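Local coordinates for protein phenylacetaldehyde dehydrogenase (Burkholderia cenocepacia, PDB 4O5H) that probably oxidises phenylacetaldehyde to phenylacetate with NAD+ as the electron acceptor, as a member of the aldehyde dehydrogenase family, at residues L199-T204 against A495-Y500; E173-V178 against I254-F259; R96-L101 against Q137-M142. All blocks are in the same frame, centred on the assembly; numbering follows the deposited sequence.

Contact 1: residues L199-T204 against A495-Y500; sequences LATGCT and AVIDQY
Thr201 and Tyr500 meet where two helices run out, and the contact illustrates how helix ends can pack through small groups. Their side chains cross at about a right angle: Thr201 OG1 lies 3.6 Å from Tyr500 CB, and the methyl CG2 rests 3.8 Å from the carbonyl oxygen of Ile497. With chi1 at 55°, Thr201 OG1 sits between its own backbone N and carbonyl carbon, turned back along the helix to hydrogen-bond the carbonyl of Pro197 while still touching Tyr500, and CG2 lies beside it against Ile497 O and Tyr500 CB. Cys203 completes this dense part. Its SG is 3.5 Å from Tyr500 O and approaches the edge of the phenol ring, near the ring plane, at 4.3 Å from CD2. Gly202 makes the turn between these two residues possible, its positive phi of 96° ending the helix in a Schellman motif.

Packing thins out toward Ala200, where one methyl meets another: Ala200 CB lies 3.9 Å from Ile497 CD1, the far end of a side chain that sets out alongside the interface and comes nearer only at its tip. The opposite flank of helix 493-499 is partly exposed. There Asp498 and Gln499 turn away from the contact, Asp498 to a salt bridge with Lys172 and Gln499 to the backbone N of Arg490.

Around this pair, Met142 and Trp145 of helix 124-145 cover Ile497, while the Tyr500 side chain leads away to touch Pro197 and Ala198 of helix 187-201 and Val178 of strand 166-181.

Contact 2: residues E173-V178 against I254-F259; sequences EPVGVV and IDKIAF
Val178 and Lys256 form a parallel beta bridge with CA atoms 4.8 Å apart, and just before it the carbonyl of Val177 takes two backbone donors, Asp255 N at 2.8 Å and Lys256 N at 3.2 Å. The first donor lies in the carbonyl plane, the second is tilted 18° from it. Asp255 extends the pairing with its side chain: OD2 receives the backbone N-H of Val177 at 2.9 Å, almost straight at 171°, on the anti lone pair that points away from the other carboxylate oxygen. The residue thus grips both the N-H and the C=O of Val177, and OD2 also forms a salt bridge with Arg78, which probably helps to keep it charged. Gly176 allows the close passage, its CA lying 3.4 Å from Asp255 OD2.

Apolar groups fill in around this polar core. Val175 CG1 crosses the stem of Lys256 at about a right angle, 4.0 Å from its CB, while the ammonium end runs on to the carbonyl of Gln499. Val177 CG1 packs on Ile254 CG2 at 4.1 Å.

Such parallel pairing is consistent with the Rossmann-type sheet of aldehyde dehydrogenases. Helix 67-82 covers Val177 and Ile254; strand 166-181 also pairs with 204-208 and 501-509, and strand 256-260 with 279-283.

Contact 3: residues R96-L101 against Q137-M142; sequences RLMLVL and QCFRYM
Leu101 sets a methyl over one face of the Phe139 ring, a CH-pi contact with CD2 3.7 Å from the ring centroid and 16° off the normal. The leucine gets there because its CG is anti to the backbone N (chi1 177°), which carries the branch across to the neighbouring helix. Met98 comes to the same ring at its edge. Its terminal methyl CE, swung round by a bend at the last torsion, also touches the carbonyl oxygen of Phe139 at 3.6 Å and Met142 CB at 3.8 Å.

At the partly exposed side, Leu99 CD2 lies 3.9 Å from Arg140 CG, the two chains crossing at about a right angle. Beside them a water bridges the helices, donating to Leu99 O at 3.0 Å and accepting from Arg140 NE at 2.7 Å, in the guanidinium plane. Further out, salt bridges to Glu106 and Asp103 hold the guanidinium group, with a weak bond from NH1 to Gln137 OE1 in addition.

The arrangement is near-antiparallel helix packing: the axes of segments 96-101 and 137-142 approach to 8.1 Å, with their directions 159° apart, apolar side chains in the middle and Arg140 with its bridging water at the edge. It joins helices 91-107 and 124-145 against helix 187-201 in this aldehyde dehydrogenase fold.

Contact 1 lies between the other two and touches both. Its centre is 9 Å from that of contact 2 and 13 Å from that of contact 3, whereas contacts 2 and 3 do not touch, their nearest atoms being about 12 Å apart. Toward the sheet, probable backbone hydrogen bonds join Thr204 O to Val178 N (2.8 Å) and Tyr500 O to Val175 N (2.9 Å). Strand 166-181, helix 187-201 and strand 204-208 make a beta-alpha-beta crossover. Toward the outer helices the link is packing, with Ala200 CB 3.3 Å from Met142 O. The sodium site of Val51, Asp119 and Asp212 draws on none of these segments.

Contact 1: residues L199-T204 against A495-Y500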
loop_
_atom_site.group_PDB
_atom_site.type_symbol
_atom_site.label_atom_id
_atom_site.label_comp_id
_atom_site.label_asym_id
_atom_site.label_seq_id
_atom_site.Cartn_x
_atom_site.Cartn_y
_atom_site.Cartn_z
ATOM N N LEU A 199 -7.137 -4.517 -16.427
ATOM C CA LEU A 199 -7.811 -5.406 -17.322
ATOM C C LEU A 199 -7.393 -6.855 -17.139
ATOM O O LEU A 199 -8.233 -7.770 -17.188
ATOM C CB LEU A 199 -7.598 -4.965 -18.758
ATOM C CG LEU A 199 -8.064 -3.540 -19.105
ATOM C CD1 LEU A 199 -7.798 -3.221 -20.555
ATOM C CD2 LEU A 199 -9.544 -3.385 -18.836
ATOM N N ALA A 200 -6.107 -7.066 -16.927
ATOM C CA ALA A 200 -5.570 -8.426 -16.782
ATOM C C ALA A 200 -6.137 -9.124 -15.562
ATOM O O ALA A 200 -6.365 -10.305 -15.603
ATOM C CB ALA A 200 -4.044 -8.363 -16.667
ATOM N N THR A 201 -6.364 -8.369 -14.475
ATOM C CA THR A 201 -6.872 -8.929 -13.244
ATOM C C THR A 201 -8.398 -8.962 -13.142
ATOM O O THR A 201 -8.954 -9.555 -12.183
ATOM C CB THR A 201 -6.353 -8.157 -12.018
ATOM O OG1 THR A 201 -6.658 -6.766 -12.153
ATOM C CG2 THR A 201 -4.864 -8.314 -11.909
ATOM N N GLY A 202 -9.086 -8.312 -14.060
ATOM C CA GLY A 202 -10.561 -8.314 -14.013
ATOM C C GLY A 202 -11.151 -7.098 -13.317
ATOM O O GLY A 202 -12.342 -7.057 -13.040
ATOM N N CYS A 203 -10.332 -6.094 -13.053
ATOM C CA CYS A 203 -10.849 -4.821 -12.524
ATOM C C CYS A 203 -11.617 -4.030 -13.627
ATOM O O CYS A 203 -11.535 -4.389 -14.821
ATOM C CB CYS A 203 -9.691 -3.973 -12.025
ATOM S SG CYS A 203 -8.776 -4.676 -10.623
ATOM N N THR A 204 -12.286 -2.959 -13.222
ATOM C CA THR A 204 -12.774 -1.944 -14.149
ATOM C C THR A 204 -12.145 -0.633 -13.753
ATOM O O THR A 204 -11.553 -0.539 -12.668
ATOM C CB THR A 204 -14.330 -1.831 -14.162
ATOM O OG1 THR A 204 -14.807 -1.465 -12.869
ATOM C CG2 THR A 204 -14.920 -3.136 -14.567
ATOM N N ALA A 495 4.862 -7.645 -10.008
ATOM C CA ALA A 495 4.466 -6.864 -8.818
ATOM C C ALA A 495 3.150 -6.128 -9.015
ATOM O O ALA A 495 2.284 -6.131 -8.134
ATOM C CB ALA A 495 5.568 -5.906 -8.416
ATOM N N VAL A 496 2.975 -5.472 -10.152
ATOM C CA VAL A 496 1.778 -4.602 -10.295
ATOM C C VAL A 496 0.540 -5.461 -10.342
ATOM O O VAL A 496 -0.500 -5.116 -9.786
ATOM C CB VAL A 496 1.867 -3.630 -11.508
ATOM C CG1 VAL A 496 1.779 -4.381 -12.834
ATOM C CG2 VAL A 496 0.797 -2.575 -11.431
ATOM N N ILE A 497 0.658 -6.627 -10.957
ATOM C CA ILE A 497 -0.450 -7.558 -11.014
ATOM C C ILE A 497 -0.947 -7.891 -9.619
ATOM O O ILE A 497 -2.158 -7.802 -9.297
ATOM C CB ILE A 497 -0.050 -8.841 -11.807
ATOM C CG1 ILE A 497 0.129 -8.497 -13.293
ATOM C CG2 ILE A 497 -1.055 -9.946 -11.621
ATOM C CD1 ILE A 497 -1.159 -8.189 -14.071
ATOM N N ASP A 498 -0.034 -8.260 -8.746
ATOM C CA ASP A 498 -0.432 -8.544 -7.364
ATOM C C ASP A 498 -1.078 -7.336 -6.697
ATOM O O ASP A 498 -1.956 -7.478 -5.869
ATOM C CB ASP A 498 0.760 -9.053 -6.521
ATOM C CG ASP A 498 1.290 -10.429 -6.997
ATOM O OD1 ASP A 498 0.524 -11.253 -7.569
ATOM O OD2 ASP A 498 2.515 -10.669 -6.800
ATOM N N GLN A 499 -0.640 -6.140 -7.042
ATOM C CA GLN A 499 -1.206 -4.932 -6.454
ATOM C C GLN A 499 -2.570 -4.523 -6.999
ATOM O O GLN A 499 -3.174 -3.593 -6.484
ATOM C CB GLN A 499 -0.188 -3.791 -6.576
ATOM C CG GLN A 499 1.076 -4.123 -5.752
ATOM C CD GLN A 499 2.101 -2.982 -5.694
ATOM O OE1 GLN A 499 1.752 -1.821 -5.951
ATOM N NE2 GLN A 499 3.360 -3.319 -5.363
ATOM N N TYR A 500 -3.042 -5.179 -8.053
ATOM C CA TYR A 500 -4.425 -4.979 -8.536
ATOM C C TYR A 500 -5.336 -6.144 -8.112
ATOM O O TYR A 500 -6.471 -6.258 -8.578
ATOM C CB TYR A 500 -4.453 -4.811 -10.048
ATOM C CG TYR A 500 -4.117 -3.408 -10.515
ATOM C CD1 TYR A 500 -2.821 -2.920 -10.450
ATOM C CD2 TYR A 500 -5.091 -2.590 -11.040
ATOM C CE1 TYR A 500 -2.506 -1.626 -10.873
ATOM C CE2 TYR A 500 -4.788 -1.296 -11.490
ATOM C CZ TYR A 500 -3.483 -0.826 -11.391
ATOM O OH TYR A 500 -3.204 0.449 -11.830
#

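Contact 2: residues E173-V178 against I254-F259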
loop_
_atom_site.group_PDB
_atom_site.type_symbol
_atom_site.label_atom_id
_atom_site.label_comp_id
_atom_site.label_asym_id
_atom_site.label_seq_id
_atom_site.Cartn_x
_atom_site.Cartn_y
_atom_site.Cartn_z
ATOM N N GLU A 173 -8.389 -12.070 -5.939
ATOM C CA GLU A 173 -9.566 -11.528 -6.577
ATOM C C GLU A 173 -9.202 -10.159 -7.114
ATOM O O GLU A 173 -8.285 -9.531 -6.607
ATOM C CB GLU A 173 -10.682 -11.433 -5.557
ATOM C CG GLU A 173 -11.007 -12.818 -4.971
ATOM C CD GLU A 173 -12.199 -12.810 -4.033
ATOM O OE1 GLU A 173 -12.540 -11.733 -3.512
ATOM O OE2 GLU A 173 -12.772 -13.912 -3.813
ATOM N N PRO A 174 -9.870 -9.707 -8.164
ATOM C CA PRO A 174 -9.602 -8.323 -8.587
ATOM C C PRO A 174 -9.901 -7.346 -7.445
ATOM O O PRO A 174 -10.851 -7.546 -6.699
ATOM C CB PRO A 174 -10.579 -8.084 -9.743
ATOM C CG PRO A 174 -11.459 -9.270 -9.807
ATOM C CD PRO A 174 -10.920 -10.349 -8.936
ATOM N N VAL A 175 -9.101 -6.301 -7.322
ATOM C CA VAL A 175 -9.343 -5.353 -6.235
ATOM C C VAL A 175 -10.716 -4.711 -6.407
ATOM O O VAL A 175 -11.353 -4.363 -5.424
ATOM C CB VAL A 175 -8.176 -4.379 -6.041
ATOM C CG1 VAL A 175 -8.027 -3.403 -7.211
ATOM C CG2 VAL A 175 -8.301 -3.655 -4.719
ATOM N N GLY A 176 -11.147 -4.545 -7.672
ATOM C CA GLY A 176 -12.454 -3.990 -7.982
ATOM C C GLY A 176 -12.440 -2.859 -8.994
ATOM O O GLY A 176 -11.903 -3.001 -10.084
ATOM N N VAL A 177 -13.019 -1.732 -8.617
ATOM C CA VAL A 177 -13.056 -0.558 -9.457
ATOM C C VAL A 177 -11.830 0.320 -9.146
ATOM O O VAL A 177 -11.578 0.690 -7.993
ATOM C CB VAL A 177 -14.345 0.231 -9.198
ATOM C CG1 VAL A 177 -14.358 1.514 -9.981
ATOM C CG2 VAL A 177 -15.578 -0.610 -9.559
ATOM N N VAL A 178 -11.083 0.671 -10.173
ATOM C CA VAL A 178 -9.856 1.433 -10.020
ATOM C C VAL A 178 -10.042 2.820 -10.587
ATOM O O VAL A 178 -10.415 2.981 -11.763
ATOM C CB VAL A 178 -8.702 0.736 -10.750
ATOM C CG1 VAL A 178 -7.410 1.531 -10.638
ATOM C CG2 VAL A 178 -8.496 -0.675 -10.201
ATOM N N ILE A 254 -15.093 3.643 -5.570
ATOM C CA ILE A 254 -13.871 3.037 -6.062
ATOM C C ILE A 254 -13.239 2.193 -4.956
ATOM O O ILE A 254 -13.469 2.425 -3.776
ATOM C CB ILE A 254 -12.876 4.052 -6.662
ATOM C CG1 ILE A 254 -12.295 4.996 -5.620
ATOM C CG2 ILE A 254 -13.532 4.842 -7.762
ATOM C CD1 ILE A 254 -11.038 5.697 -6.094
ATOM N N ASP A 255 -12.470 1.197 -5.347
ATOM C CA ASP A 255 -11.775 0.301 -4.414
ATOM C C ASP A 255 -10.266 0.591 -4.329
ATOM O O ASP A 255 -9.624 0.323 -3.315
ATOM C CB ASP A 255 -12.013 -1.122 -4.878
ATOM C CG ASP A 255 -13.491 -1.461 -4.869
ATOM O OD1 ASP A 255 -14.114 -1.318 -3.790
ATOM O OD2 ASP A 255 -14.035 -1.793 -5.936
ATOM N N LYS A 256 -9.733 1.194 -5.377
ATOM C CA LYS A 256 -8.346 1.523 -5.407
ATOM C C LYS A 256 -8.110 2.800 -6.194
ATOM O O LYS A 256 -8.760 3.027 -7.208
ATOM C CB LYS A 256 -7.545 0.410 -6.044
ATOM C CG LYS A 256 -6.059 0.719 -6.066
ATOM C CD LYS A 256 -5.198 -0.423 -6.578
ATOM C CE LYS A 256 -3.683 -0.101 -6.425
ATOM N NZ LYS A 256 -3.113 -0.771 -5.188
ATOM N N ILE A 257 -7.188 3.618 -5.707
ATOM C CA ILE A 257 -6.754 4.804 -6.453
ATOM C C ILE A 257 -5.310 4.590 -6.863
ATOM O O ILE A 257 -4.475 4.129 -6.074
ATOM C CB ILE A 257 -6.985 6.126 -5.659
ATOM C CG1 ILE A 257 -6.791 7.345 -6.555
ATOM C CG2 ILE A 257 -6.068 6.262 -4.473
ATOM C CD1 ILE A 257 -8.002 7.604 -7.433
ATOM N N ALA A 258 -5.022 4.880 -8.135
ATOM C CA ALA A 258 -3.697 4.711 -8.672
ATOM C C ALA A 258 -3.277 6.030 -9.261
ATOM O O ALA A 258 -3.898 6.504 -10.232
ATOM C CB ALA A 258 -3.724 3.624 -9.739
ATOM N N PHE A 259 -2.259 6.650 -8.664
ATOM C CA PHE A 259 -1.941 8.032 -8.929
ATOM C C PHE A 259 -0.454 8.200 -9.195
ATOM O O PHE A 259 0.391 7.680 -8.446
ATOM C CB PHE A 259 -2.339 8.926 -7.743
ATOM C CG PHE A 259 -1.860 10.342 -7.865
ATOM C CD1 PHE A 259 -2.587 11.289 -8.560
ATOM C CD2 PHE A 259 -0.643 10.731 -7.333
ATOM C CE1 PHE A 259 -2.120 12.613 -8.672
ATOM C CE2 PHE A 259 -0.178 12.041 -7.436
ATOM C CZ PHE A 259 -0.913 12.981 -8.106
#

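Contact 3: residues R96-L101 against Q137-M142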
loop_
_atom_site.group_PDB
_atom_site.type_symbol
_atom_site.label_atom_id
_atom_site.label_comp_id
_atom_site.label_asym_id
_atom_site.label_seq_id
_atom_site.Cartn_x
_atom_site.Cartn_y
_atom_site.Cartn_z
ATOM N N ARG A 96 -7.450 -12.462 -24.564
ATOM C CA ARG A 96 -7.693 -12.286 -25.992
ATOM C C ARG A 96 -7.922 -10.816 -26.315
ATOM O O ARG A 96 -7.318 -10.261 -27.254
ATOM C CB ARG A 96 -8.885 -13.113 -26.450
ATOM C CG ARG A 96 -9.153 -12.972 -27.953
ATOM C CD ARG A 96 -10.300 -13.772 -28.454
ATOM N NE ARG A 96 -10.129 -15.220 -28.267
ATOM C CZ ARG A 96 -9.523 -16.095 -29.098
ATOM N NH1 ARG A 96 -8.867 -15.719 -30.181
ATOM N NH2 ARG A 96 -9.536 -17.383 -28.786
ATOM N N LEU A 97 -8.784 -10.184 -25.535
ATOM C CA LEU A 97 -9.157 -8.787 -25.793
ATOM C C LEU A 97 -7.936 -7.846 -25.643
ATOM O O LEU A 97 -7.759 -6.920 -26.421
ATOM C CB LEU A 97 -10.286 -8.328 -24.883
ATOM C CG LEU A 97 -11.632 -9.036 -25.108
ATOM C CD1 LEU A 97 -12.582 -8.683 -23.984
ATOM C CD2 LEU A 97 -12.237 -8.632 -26.422
ATOM N N MET A 98 -7.136 -8.090 -24.628
ATOM C CA MET A 98 -5.933 -7.277 -24.400
ATOM C C MET A 98 -4.966 -7.448 -25.544
ATOM O O MET A 98 -4.329 -6.474 -25.955
ATOM C CB MET A 98 -5.296 -7.634 -23.066
ATOM C CG MET A 98 -6.166 -7.222 -21.880
ATOM S SD MET A 98 -5.396 -7.600 -20.293
ATOM C CE MET A 98 -4.055 -6.456 -20.324
ATOM N N LEU A 99 -4.819 -8.670 -26.072
ATOM C CA LEU A 99 -3.905 -8.899 -27.201
ATOM C C LEU A 99 -4.342 -8.179 -28.466
ATOM O O LEU A 99 -3.516 -7.615 -29.209
ATOM C CB LEU A 99 -3.744 -10.404 -27.484
ATOM C CG LEU A 99 -3.043 -11.196 -26.397
ATOM C CD1 LEU A 99 -3.158 -12.696 -26.669
ATOM C CD2 LEU A 99 -1.586 -10.787 -26.284
ATOM N N VAL A 100 -5.642 -8.179 -28.709
ATOM C CA VAL A 100 -6.230 -7.425 -29.807
ATOM C C VAL A 100 -5.931 -5.938 -29.643
ATOM O O VAL A 100 -5.560 -5.273 -30.591
ATOM C CB VAL A 100 -7.767 -7.657 -29.883
ATOM C CG1 VAL A 100 -8.416 -6.696 -30.880
ATOM C CG2 VAL A 100 -8.057 -9.098 -30.311
ATOM N N LEU A 101 -6.083 -5.422 -28.441
ATOM C CA LEU A 101 -5.812 -4.021 -28.196
ATOM C C LEU A 101 -4.351 -3.661 -28.448
ATOM O O LEU A 101 -4.069 -2.632 -29.089
ATOM C CB LEU A 101 -6.228 -3.642 -26.772
ATOM C CG LEU A 101 -5.948 -2.201 -26.314
ATOM C CD1 LEU A 101 -6.648 -1.206 -27.238
ATOM C CD2 LEU A 101 -6.403 -2.045 -24.877
ATOM N N GLN A 137 3.236 -2.799 -25.876
ATOM C CA GLN A 137 3.858 -3.929 -25.219
ATOM C C GLN A 137 3.350 -4.115 -23.795
ATOM O O GLN A 137 3.314 -5.230 -23.315
ATOM C CB GLN A 137 5.403 -3.836 -25.206
ATOM C CG GLN A 137 6.024 -3.958 -26.573
ATOM C CD GLN A 137 6.075 -5.394 -27.108
ATOM O OE1 GLN A 137 5.443 -6.317 -26.581
ATOM N NE2 GLN A 137 6.779 -5.558 -28.205
ATOM N N CYS A 138 2.996 -3.022 -23.109
ATOM C CA CYS A 138 2.462 -3.137 -21.768
ATOM C C CYS A 138 1.153 -3.919 -21.794
ATOM O O CYS A 138 0.976 -4.840 -21.024
ATOM C CB CYS A 138 2.215 -1.771 -21.148
ATOM S SG CYS A 138 1.686 -1.868 -19.420
ATOM N N PHE A 139 0.236 -3.581 -22.721
ATOM C CA PHE A 139 -0.975 -4.372 -22.870
ATOM C C PHE A 139 -0.688 -5.833 -23.230
ATOM O O PHE A 139 -1.334 -6.726 -22.720
ATOM C CB PHE A 139 -1.929 -3.748 -23.892
ATOM C CG PHE A 139 -2.693 -2.544 -23.359
ATOM C CD1 PHE A 139 -3.715 -2.730 -22.435
ATOM C CD2 PHE A 139 -2.342 -1.257 -23.740
ATOM C CE1 PHE A 139 -4.397 -1.640 -21.909
ATOM C CE2 PHE A 139 -3.037 -0.146 -23.232
ATOM C CZ PHE A 139 -4.056 -0.346 -22.306
ATOM N N ARG A 140 0.282 -6.070 -24.107
ATOM C CA ARG A 140 0.592 -7.454 -24.511
ATOM C C ARG A 140 1.190 -8.253 -23.331
ATOM O O ARG A 140 0.766 -9.395 -23.048
ATOM C CB ARG A 140 1.555 -7.478 -25.721
ATOM C CG ARG A 140 1.874 -8.899 -26.197
ATOM C CD ARG A 140 2.557 -8.893 -27.539
ATOM N NE ARG A 140 1.722 -8.332 -28.579
ATOM C CZ ARG A 140 2.014 -7.247 -29.294
ATOM N NH1 ARG A 140 3.127 -6.560 -29.103
ATOM N NH2 ARG A 140 1.171 -6.817 -30.239
ATOM N N TYR A 141 2.175 -7.647 -22.653
ATOM C CA TYR A 141 2.832 -8.299 -21.502
ATOM C C TYR A 141 1.781 -8.659 -20.439
ATOM O O TYR A 141 1.685 -9.815 -19.984
ATOM C CB TYR A 141 3.927 -7.406 -20.948
ATOM C CG TYR A 141 4.542 -7.889 -19.649
ATOM C CD1 TYR A 141 5.562 -8.799 -19.644
ATOM C CD2 TYR A 141 4.016 -7.488 -18.423
ATOM C CE1 TYR A 141 6.098 -9.269 -18.453
ATOM C CE2 TYR A 141 4.521 -7.970 -17.227
ATOM C CZ TYR A 141 5.583 -8.848 -17.257
ATOM O OH TYR A 141 6.086 -9.341 -16.055
ATOM N N MET A 142 0.935 -7.686 -20.077
ATOM C CA MET A 142 -0.080 -7.927 -19.053
ATOM C C MET A 142 -1.172 -8.902 -19.499
ATOM O O MET A 142 -1.722 -9.622 -18.688
ATOM C CB MET A 142 -0.693 -6.581 -18.601
ATOM C CG MET A 142 0.318 -5.615 -17.959
ATOM S SD MET A 142 0.990 -6.265 -16.422
ATOM C CE MET A 142 2.383 -5.156 -16.225
HETATM O O HOH W 1 -0.815 -8.858 -29.456
#